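Local structure of pyridine synthase TbtD (Thermobispora bispora, 5WA4) at residues S61-R64 with E65-E68; G329-P332 with H333-F336; N219-A222 with F223-L227; P32-A35 with A36-A39. The protein probably forms the central pyridine ring of thiomuracin by a formal [4+2] aza-cycloaddition on a leader-bearing precursor peptide. All coordinates share one frame; numbering follows the deposited sequence.

Contact 1: residues S61-R64 with E65-E68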
loop_
_atom_site.group_PDB
_atom_site.type_symbol
_atom_site.label_atom_id
_atom_site.label_comp_id
_atom_site.label_asym_id
_atom_site.label_seq_id
_atom_site.Cartn_x
_atom_site.Cartn_y
_atom_site.Cartn_z
ATOM N N SER E 61 42.862 -11.368 -15.425
ATOM C CA SER E 61 43.056 -10.147 -16.209
ATOM C C SER E 61 44.483 -9.974 -16.699
ATOM O O SER E 61 45.389 -9.655 -15.926
ATOM C CB SER E 61 42.627 -8.905 -15.416
ATOM O OG SER E 61 43.344 -8.775 -14.214
ATOM N N THR E 62 44.654 -10.210 -17.996
ATOM C CA THR E 62 45.877 -9.894 -18.727
ATOM C C THR E 62 45.526 -9.569 -20.169
ATOM O O THR E 62 44.361 -9.382 -20.497
ATOM C CB THR E 62 46.909 -11.051 -18.702
ATOM O OG1 THR E 62 46.221 -12.306 -18.607
ATOM C CG2 THR E 62 47.903 -10.892 -17.555
ATOM N N THR E 63 46.545 -9.507 -21.020
ATOM C CA THR E 63 46.368 -9.295 -22.457
ATOM C C THR E 63 46.021 -10.585 -23.174
ATOM O O THR E 63 46.034 -11.652 -22.566
ATOM C CB THR E 63 47.632 -8.738 -23.091
ATOM O OG1 THR E 63 48.754 -9.515 -22.648
ATOM C CG2 THR E 63 47.821 -7.284 -22.681
ATOM N N ARG E 64 45.738 -10.500 -24.471
ATOM C CA ARG E 64 45.434 -11.710 -25.227
ATOM C C ARG E 64 46.734 -12.482 -25.452
ATOM O O ARG E 64 46.730 -13.701 -25.611
ATOM C CB ARG E 64 44.739 -11.380 -26.560
ATOM C CG ARG E 64 44.878 -12.451 -27.646
ATOM C CD ARG E 64 44.122 -12.077 -28.907
ATOM N NE ARG E 64 45.038 -11.719 -29.991
ATOM C CZ ARG E 64 44.665 -11.365 -31.221
ATOM N NH1 ARG E 64 43.378 -11.305 -31.548
ATOM N NH2 ARG E 64 45.587 -11.060 -32.127
ATOM N N GLU E 65 47.858 -11.773 -25.433
ATOM C CA GLU E 65 49.134 -12.412 -25.734
ATOM C C GLU E 65 49.724 -13.121 -24.525
ATOM O O GLU E 65 50.534 -14.036 -24.673
ATOM C CB GLU E 65 50.134 -11.398 -26.296
ATOM C CG GLU E 65 49.552 -10.445 -27.341
ATOM C CD GLU E 65 50.317 -10.494 -28.655
ATOM O OE1 GLU E 65 50.543 -11.607 -29.181
ATOM O OE2 GLU E 65 50.701 -9.419 -29.162
ATOM N N ALA E 66 49.325 -12.706 -23.329
ATOM C CA ALA E 66 49.614 -13.501 -22.143
ATOM C C ALA E 66 48.623 -14.666 -22.088
ATOM O O ALA E 66 48.931 -15.738 -21.555
ATOM C CB ALA E 66 49.536 -12.657 -20.880
ATOM N N LEU E 67 47.443 -14.446 -22.666
ATOM C CA LEU E 67 46.381 -15.444 -22.670
ATOM C C LEU E 67 46.858 -16.748 -23.299
ATOM O O LEU E 67 46.926 -17.774 -22.622
ATOM C CB LEU E 67 45.139 -14.924 -23.405
ATOM C CG LEU E 67 43.805 -15.643 -23.157
ATOM C CD1 LEU E 67 43.128 -15.115 -21.897
ATOM C CD2 LEU E 67 42.876 -15.554 -24.367
ATOM N N GLU E 68 47.211 -16.702 -24.581
ATOM C CA GLU E 68 47.582 -17.913 -25.308
ATOM C C GLU E 68 48.950 -18.456 -24.894
ATOM O O GLU E 68 49.254 -19.628 -25.121
ATOM C CB GLU E 68 47.556 -17.650 -26.814
ATOM C CG GLU E 68 46.417 -16.746 -27.261
ATOM C CD GLU E 68 45.038 -17.339 -27.004
ATOM O OE1 GLU E 68 44.037 -16.599 -27.156
ATOM O OE2 GLU E 68 44.952 -18.543 -26.657
#

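Contact 2: residues G329-P332 with H333-F336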
loop_
_atom_site.group_PDB
_atom_site.type_symbol
_atom_site.label_atom_id
_atom_site.label_comp_id
_atom_site.label_asym_id
_atom_site.label_seq_id
_atom_site.Cartn_x
_atom_site.Cartn_y
_atom_site.Cartn_z
ATOM N N GLY E 329 31.236 -21.906 0.238
ATOM C CA GLY E 329 30.283 -22.993 0.189
ATOM C C GLY E 329 29.077 -22.814 1.097
ATOM O O GLY E 329 28.104 -23.561 0.979
ATOM N N LEU E 330 29.129 -21.841 2.003
ATOM C CA LEU E 330 28.033 -21.569 2.946
ATOM C C LEU E 330 26.708 -21.360 2.231
ATOM O O LEU E 330 26.639 -20.674 1.213
ATOM C CB LEU E 330 28.338 -20.340 3.807
ATOM C CG LEU E 330 27.748 -20.388 5.212
ATOM C CD1 LEU E 330 28.490 -21.445 6.032
ATOM C CD2 LEU E 330 27.833 -19.043 5.912
ATOM N N THR E 331 25.653 -21.970 2.747
ATOM C CA THR E 331 24.325 -21.812 2.146
ATOM C C THR E 331 23.686 -20.604 2.793
ATOM O O THR E 331 23.971 -20.325 3.962
ATOM C CB THR E 331 23.428 -23.077 2.353
ATOM O OG1 THR E 331 23.145 -23.258 3.753
ATOM C CG2 THR E 331 24.120 -24.312 1.820
ATOM N N PRO E 332 22.842 -19.876 2.052
ATOM C CA PRO E 332 22.170 -18.708 2.646
ATOM C C PRO E 332 21.606 -19.013 4.025
ATOM O O PRO E 332 21.784 -18.200 4.939
ATOM C CB PRO E 332 21.061 -18.393 1.643
ATOM C CG PRO E 332 21.665 -18.780 0.330
ATOM C CD PRO E 332 22.604 -19.966 0.602
ATOM N N HIS E 333 21.021 -20.202 4.178
ATOM C CA HIS E 333 20.435 -20.654 5.434
ATOM C C HIS E 333 21.488 -20.755 6.517
ATOM O O HIS E 333 21.274 -20.336 7.661
ATOM C CB HIS E 333 19.753 -22.023 5.260
ATOM C CG HIS E 333 19.107 -22.527 6.507
ATOM N ND1 HIS E 333 17.875 -22.090 6.935
ATOM C CD2 HIS E 333 19.561 -23.366 7.469
ATOM C CE1 HIS E 333 17.579 -22.659 8.091
ATOM N NE2 HIS E 333 18.586 -23.444 8.431
ATOM N N GLN E 334 22.632 -21.330 6.168
ATOM C CA GLN E 334 23.704 -21.422 7.148
ATOM C C GLN E 334 24.162 -20.008 7.525
ATOM O O GLN E 334 24.387 -19.722 8.706
ATOM C CB GLN E 334 24.868 -22.262 6.617
ATOM C CG GLN E 334 24.605 -23.765 6.500
ATOM C CD GLN E 334 25.802 -24.525 5.937
ATOM O OE1 GLN E 334 26.203 -24.336 4.787
ATOM N NE2 GLN E 334 26.401 -25.371 6.770
ATOM N N ARG E 335 24.270 -19.120 6.530
ATOM C CA ARG E 335 24.674 -17.734 6.788
ATOM C C ARG E 335 23.728 -17.045 7.761
ATOM O O ARG E 335 24.183 -16.480 8.775
ATOM C CB ARG E 335 24.753 -16.925 5.499
ATOM C CG ARG E 335 25.512 -15.578 5.678
ATOM C CD ARG E 335 25.047 -14.519 4.671
ATOM N NE ARG E 335 24.884 -15.149 3.370
ATOM C CZ ARG E 335 23.851 -14.938 2.567
ATOM N NH1 ARG E 335 22.894 -14.097 2.929
ATOM N NH2 ARG E 335 23.778 -15.571 1.399
ATOM N N PHE E 336 22.419 -17.110 7.489
ATOM C CA PHE E 336 21.456 -16.505 8.409
ATOM C C PHE E 336 21.525 -17.102 9.813
ATOM O O PHE E 336 21.395 -16.381 10.802
ATOM C CB PHE E 336 20.052 -16.599 7.843
ATOM C CG PHE E 336 19.896 -15.832 6.565
ATOM C CD1 PHE E 336 20.174 -14.465 6.529
ATOM C CD2 PHE E 336 19.523 -16.457 5.398
ATOM C CE1 PHE E 336 20.066 -13.733 5.346
ATOM C CE2 PHE E 336 19.409 -15.731 4.203
ATOM C CZ PHE E 336 19.682 -14.372 4.177
#

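Contact 3: residues N219-A222 with F223-L227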
loop_
_atom_site.group_PDB
_atom_site.type_symbol
_atom_site.label_atom_id
_atom_site.label_comp_id
_atom_site.label_asym_id
_atom_site.label_seq_id
_atom_site.Cartn_x
_atom_site.Cartn_y
_atom_site.Cartn_z
ATOM N N ASN E 219 24.078 -23.860 24.280
ATOM C CA ASN E 219 25.498 -23.703 24.085
ATOM C C ASN E 219 26.030 -22.328 24.454
ATOM O O ASN E 219 27.123 -21.963 24.026
ATOM C CB ASN E 219 25.815 -24.021 22.643
ATOM C CG ASN E 219 25.363 -25.397 22.271
ATOM O OD1 ASN E 219 26.022 -26.374 22.604
ATOM N ND2 ASN E 219 24.225 -25.492 21.599
ATOM N N ARG E 220 25.284 -21.593 25.279
ATOM C CA ARG E 220 25.626 -20.204 25.576
ATOM C C ARG E 220 27.110 -19.996 25.850
ATOM O O ARG E 220 27.728 -19.172 25.194
ATOM C CB ARG E 220 24.815 -19.669 26.754
ATOM C CG ARG E 220 25.336 -18.331 27.257
ATOM C CD ARG E 220 24.209 -17.412 27.704
ATOM N NE ARG E 220 23.345 -17.999 28.722
ATOM C CZ ARG E 220 22.122 -18.476 28.499
ATOM N NH1 ARG E 220 21.598 -18.453 27.277
ATOM N NH2 ARG E 220 21.422 -18.982 29.508
ATOM N N GLU E 221 27.693 -20.768 26.765
ATOM C CA GLU E 221 29.080 -20.542 27.179
ATOM C C GLU E 221 30.102 -20.686 26.045
ATOM O O GLU E 221 31.101 -19.963 26.009
ATOM C CB GLU E 221 29.460 -21.485 28.317
ATOM C CG GLU E 221 30.817 -21.141 28.923
ATOM C CD GLU E 221 31.245 -22.102 30.004
ATOM O OE1 GLU E 221 30.376 -22.508 30.804
ATOM O OE2 GLU E 221 32.449 -22.443 30.057
ATOM N N ALA E 222 29.858 -21.608 25.119
ATOM C CA ALA E 222 30.773 -21.802 23.997
ATOM C C ALA E 222 30.737 -20.623 23.007
ATOM O O ALA E 222 31.787 -20.203 22.500
ATOM C CB ALA E 222 30.454 -23.101 23.279
ATOM N N PHE E 223 29.537 -20.095 22.736
ATOM C CA PHE E 223 29.384 -18.997 21.783
ATOM C C PHE E 223 29.909 -17.678 22.330
ATOM O O PHE E 223 30.626 -16.967 21.637
ATOM C CB PHE E 223 27.916 -18.821 21.364
ATOM C CG PHE E 223 27.483 -19.758 20.280
ATOM C CD1 PHE E 223 27.779 -19.490 18.962
ATOM C CD2 PHE E 223 26.791 -20.912 20.581
ATOM C CE1 PHE E 223 27.395 -20.355 17.962
ATOM C CE2 PHE E 223 26.406 -21.768 19.588
ATOM C CZ PHE E 223 26.713 -21.495 18.273
ATOM N N THR E 224 29.525 -17.341 23.558
ATOM C CA THR E 224 29.889 -16.059 24.136
ATOM C C THR E 224 31.387 -15.920 24.272
ATOM O O THR E 224 31.942 -14.843 24.043
ATOM C CB THR E 224 29.281 -15.857 25.519
ATOM O OG1 THR E 224 29.515 -17.031 26.309
ATOM C CG2 THR E 224 27.800 -15.574 25.424
ATOM N N GLU E 225 32.050 -17.006 24.648
ATOM C CA GLU E 225 33.475 -16.900 24.917
ATOM C C GLU E 225 34.319 -17.017 23.637
ATOM O O GLU E 225 35.468 -16.547 23.609
ATOM C CB GLU E 225 33.891 -17.914 25.991
ATOM C CG GLU E 225 33.548 -17.398 27.402
ATOM C CD GLU E 225 33.629 -18.461 28.481
ATOM O OE1 GLU E 225 33.713 -19.660 28.137
ATOM O OE2 GLU E 225 33.598 -18.100 29.679
ATOM N N ARG E 226 33.749 -17.564 22.563
ATOM C CA ARG E 226 34.414 -17.435 21.267
ATOM C C ARG E 226 34.216 -16.026 20.659
ATOM O O ARG E 226 35.084 -15.521 19.950
ATOM C CB ARG E 226 33.929 -18.488 20.290
ATOM C CG ARG E 226 34.870 -18.614 19.135
ATOM C CD ARG E 226 34.359 -19.514 18.065
ATOM N NE ARG E 226 35.358 -19.631 17.007
ATOM C CZ ARG E 226 36.422 -20.426 17.071
ATOM N NH1 ARG E 226 36.624 -21.152 18.157
ATOM N NH2 ARG E 226 37.282 -20.498 16.057
ATOM N N LEU E 227 33.085 -15.389 20.951
ATOM C CA LEU E 227 32.822 -14.060 20.429
ATOM C C LEU E 227 33.720 -13.029 21.127
ATOM O O LEU E 227 34.304 -12.170 20.477
ATOM C CB LEU E 227 31.340 -13.702 20.579
ATOM C CG LEU E 227 30.910 -12.267 20.255
ATOM C CD1 LEU E 227 29.600 -12.304 19.513
ATOM C CD2 LEU E 227 30.759 -11.426 21.504
#

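Contact 4: residues P32-A35 with A36-A39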
loop_
_atom_site.group_PDB
_atom_site.type_symbol
_atom_site.label_atom_id
_atom_site.label_comp_id
_atom_site.label_asym_id
_atom_site.label_seq_id
_atom_site.Cartn_x
_atom_site.Cartn_y
_atom_site.Cartn_z
ATOM N N PRO E 32 46.404 -24.544 -8.191
ATOM C CA PRO E 32 47.657 -24.774 -8.928
ATOM C C PRO E 32 47.765 -24.032 -10.272
ATOM O O PRO E 32 48.819 -23.470 -10.555
ATOM C CB PRO E 32 47.640 -26.287 -9.160
ATOM C CG PRO E 32 46.899 -26.821 -7.996
ATOM C CD PRO E 32 45.825 -25.815 -7.708
ATOM N N ALA E 33 46.709 -24.037 -11.080
ATOM C CA ALA E 33 46.733 -23.337 -12.360
ATOM C C ALA E 33 47.047 -21.856 -12.145
ATOM O O ALA E 33 47.762 -21.241 -12.937
ATOM C CB ALA E 33 45.409 -23.503 -13.088
ATOM N N PHE E 34 46.526 -21.307 -11.048
ATOM C CA PHE E 34 46.701 -19.898 -10.709
ATOM C C PHE E 34 48.138 -19.593 -10.325
ATOM O O PHE E 34 48.668 -18.540 -10.686
ATOM C CB PHE E 34 45.772 -19.482 -9.557
ATOM C CG PHE E 34 44.389 -19.062 -9.993
ATOM C CD1 PHE E 34 43.855 -19.489 -11.204
ATOM C CD2 PHE E 34 43.620 -18.243 -9.177
ATOM C CE1 PHE E 34 42.576 -19.101 -11.599
ATOM C CE2 PHE E 34 42.346 -17.853 -9.557
ATOM C CZ PHE E 34 41.818 -18.280 -10.774
ATOM N N ALA E 35 48.762 -20.499 -9.574
ATOM C CA ALA E 35 50.164 -20.324 -9.192
ATOM C C ALA E 35 51.053 -20.447 -10.434
ATOM O O ALA E 35 52.079 -19.758 -10.557
ATOM C CB ALA E 35 50.566 -21.336 -8.134
ATOM N N ALA E 36 50.616 -21.304 -11.361
ATOM C CA ALA E 36 51.338 -21.598 -12.596
ATOM C C ALA E 36 51.560 -20.377 -13.485
ATOM O O ALA E 36 52.453 -20.387 -14.330
ATOM C CB ALA E 36 50.602 -22.662 -13.376
ATOM N N PHE E 37 50.743 -19.342 -13.320
ATOM C CA PHE E 37 50.952 -18.107 -14.073
ATOM C C PHE E 37 50.920 -16.853 -13.181
ATOM O O PHE E 37 50.633 -15.757 -13.659
ATOM C CB PHE E 37 49.915 -17.984 -15.198
ATOM C CG PHE E 37 48.484 -18.027 -14.728
ATOM C CD1 PHE E 37 47.916 -16.943 -14.047
ATOM C CD2 PHE E 37 47.682 -19.118 -15.015
ATOM C CE1 PHE E 37 46.599 -16.973 -13.621
ATOM C CE2 PHE E 37 46.352 -19.151 -14.596
ATOM C CZ PHE E 37 45.812 -18.075 -13.901
ATOM N N ALA E 38 51.229 -17.022 -11.897
ATOM C CA ALA E 38 51.095 -15.945 -10.903
ATOM C C ALA E 38 52.207 -14.878 -10.920
ATOM O O ALA E 38 52.099 -13.867 -10.236
ATOM C CB ALA E 38 51.003 -16.548 -9.506
ATOM N N ALA E 39 53.285 -15.112 -11.660
ATOM C CA ALA E 39 54.268 -14.060 -11.888
ATOM C C ALA E 39 53.761 -13.145 -13.002
ATOM O O ALA E 39 53.996 -11.932 -12.991
ATOM C CB ALA E 39 55.620 -14.648 -12.248
#

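Contact 1: residues S61-R64 with E65-E68
Thr62 lies against the methyl of Ala66, its CB 3.8 Å from Ala66 CB, with OG1 and CG2 of the threonine only slightly farther from the same carbon. The small alanine methyl lets the strand end and the first helical turn lie side by side. One residue on, Thr63 stands at the N-cap of helix 64-85. Its OG1 sits between the backbone N and the carbonyl carbon (chi1 48°), which turns the hydroxyl oxygen forward over the first turn, where it accepts a weak hydrogen bond from Ala66 N at 3.3 Å. The N-H of Ala66 would otherwise have no helical carbonyl before it, and a short branched hydroxyl residue is well suited to supplying that acceptor. Thr63 O takes a second weak bond from Leu67 N at 3.1 Å, with an N-H...O angle of 134°. The first better-directed helical bond runs from Glu68 N to Arg64 O, 3.2 Å long at 161°.

On the outer face, Arg64, Glu65 and Glu68 are exposed, as long charged chains can be. Arg64 NE stays 5.7 Å from Glu68 OE1, so their opposite charges probably attract through space without a bridge. Leu67, by contrast, is buried and touches Trp11 of strand 9-16; the same tryptophan donates from NE1 to Thr62 O, fastening the strand end. The whole is a strand-to-helix junction closed by a threonine N-cap, where an inner strand of the four-stranded antiparallel sheet passes directly into helix 64-85.

Contact 2: residues G329-P332 with H333-F336
Hydrogen bonds between Thr331 and Gln334 dominate this turn. Gln334 N donates to Thr331 OG1 at 3.1 Å, and in return Thr331 N donates to Gln334 OE1 at 3.2 Å. The return bond lies in the plane of the side-chain carbonyl and uses a lone pair of OE1. Thr331 OG1 also gives a weak bond to the same OE1. A chi1 of 65° aims the threonine oxygen at the helix, while the extended glutamine chain carries its amide back beside the threonine. Along the backbone, Arg335 N bonds to Thr331 O at 2.9 Å.

Apolar contacts flank these bonds. Leu330 sets CD2 against Arg335 CA at 3.5 Å and CG against Gln334 CB at 3.7 Å, and this buried leucine also meets Leu164 and Ala168 of helix 164-178. Pro332, whose fixed phi and missing N-H are no handicap in a first helical turn, lays CB near Phe336 CE2 at 4.0 Å.

Flat groups complete the contact. Pro332 CA lies over one face of the Arg335 guanidinium, 3.7 Å from NH2, while NH1 of that arginine bonds to His194. Phe336 stacks on Tyr198, whose hydroxyl is bonded to His333 ND1, so His333 and Phe336, three residues apart on the helix, engage the same tyrosine. Gly329, at a positive phi of 116°, belongs to a short loop that ends helix 307-328 with a Schellman motif and starts helix 332-352 with the capping box of Thr331 and Gln334.

Contact 3: residues N219-A222 with F223-L227
Asn219 and Phe223 touch through the aliphatic part of the asparagine: its CB is 3.8 Å from Phe223 CE2, and Asn219 O lies at the ring's edge, near its plane. On another side of the helix Thr224 folds back onto the preceding turn. With chi1 at 48° its hydroxyl swings back along the helix, and OG1 donates to Arg220 O at 3.0 Å from above the carbonyl plane. Thr224 N donates to that same oxygen, also at 3.0 Å, nearly straight at 175°, so two donors grip one carbonyl. A threonine suits a helix here because its hydroxyl finds its partner in the backbone.

These are the first two turns of helix 220-235, with Asn219 at the N-cap position. The asparagine makes no capping bond; its ND2 instead binds His215 O at the end of the helix before. Arg226 N to Ala222 O, 3.3 Å, carries the helix onward.

Glu221 and Glu225 cross on the exposed face, Glu221 CG 3.3 Å from Glu225 OE1. Their carboxylates are turned 76° against each other, and OE2 of Glu221 is 3.6 Å from OE1 of Glu225, a repulsion that solvent probably screens.

Farther out, Phe223 packs on Leu341 of helix 332-352, while Asn219, Phe223 and Arg226 all touch apolar side chains of the bound peptide. Arg226 is held by a salt bridge to Asp170, and Arg220 by one to Asp348 of the third subunit.

Contact 4: residues P32-A35 with A36-A39
Phe34 and Phe37 meet where helix 22-35 unwinds into a type I beta turn running from Ala35 to Ala38. Each of three carbonyls finds a donor. Pro32 O receives Ala36 N at 2.9 Å, the last bond of helical span across this junction. Phe34 O receives Phe37 N only weakly, at 3.4 Å, and Ala35 O receives Ala38 N at 3.2 Å. That last bond closes the turn and is straight at the hydrogen (168°). Alanines 35, 36 and 38 are exposed here, and their small side chains probably suit a chain that reverses in a turn.

Phe37 serves the apolar side. Its chi1 of 57° folds the ring back toward the helix end, where Phe34 CA makes a CH-pi contact 4.1 Å from the centroid of the Phe37 ring. The two phenyl rings point the same way with planes 52° apart. Phe37 also packs on Val71 and Ala74 of helix 64-85, and Phe34 on Phe46 and Ile58 of the sheet. Between the rings, Phe34 CD1 comes to 3.6 Å from Phe37 CZ.

Overall arrangement
Contacts 4 and 1 are neighbours, with centres about 14 Å apart and nearest atoms about 7 Å apart; one ends helix 22-35 and the other begins helix 64-85, and Phe37 packs on that second helix. Contacts 2 and 3 lie in the helical part of the chain, their centres about 20 Å apart, joined through helix 332-352, which contact 2 opens and against which Phe223 of contact 3 packs. Contact 3 touches the bound peptide and the third subunit, whereas contact 2 meets the second subunit. Contacts 1 and 3 stand farthest apart, about 49 Å between centres, on opposite sides of the chain's centre.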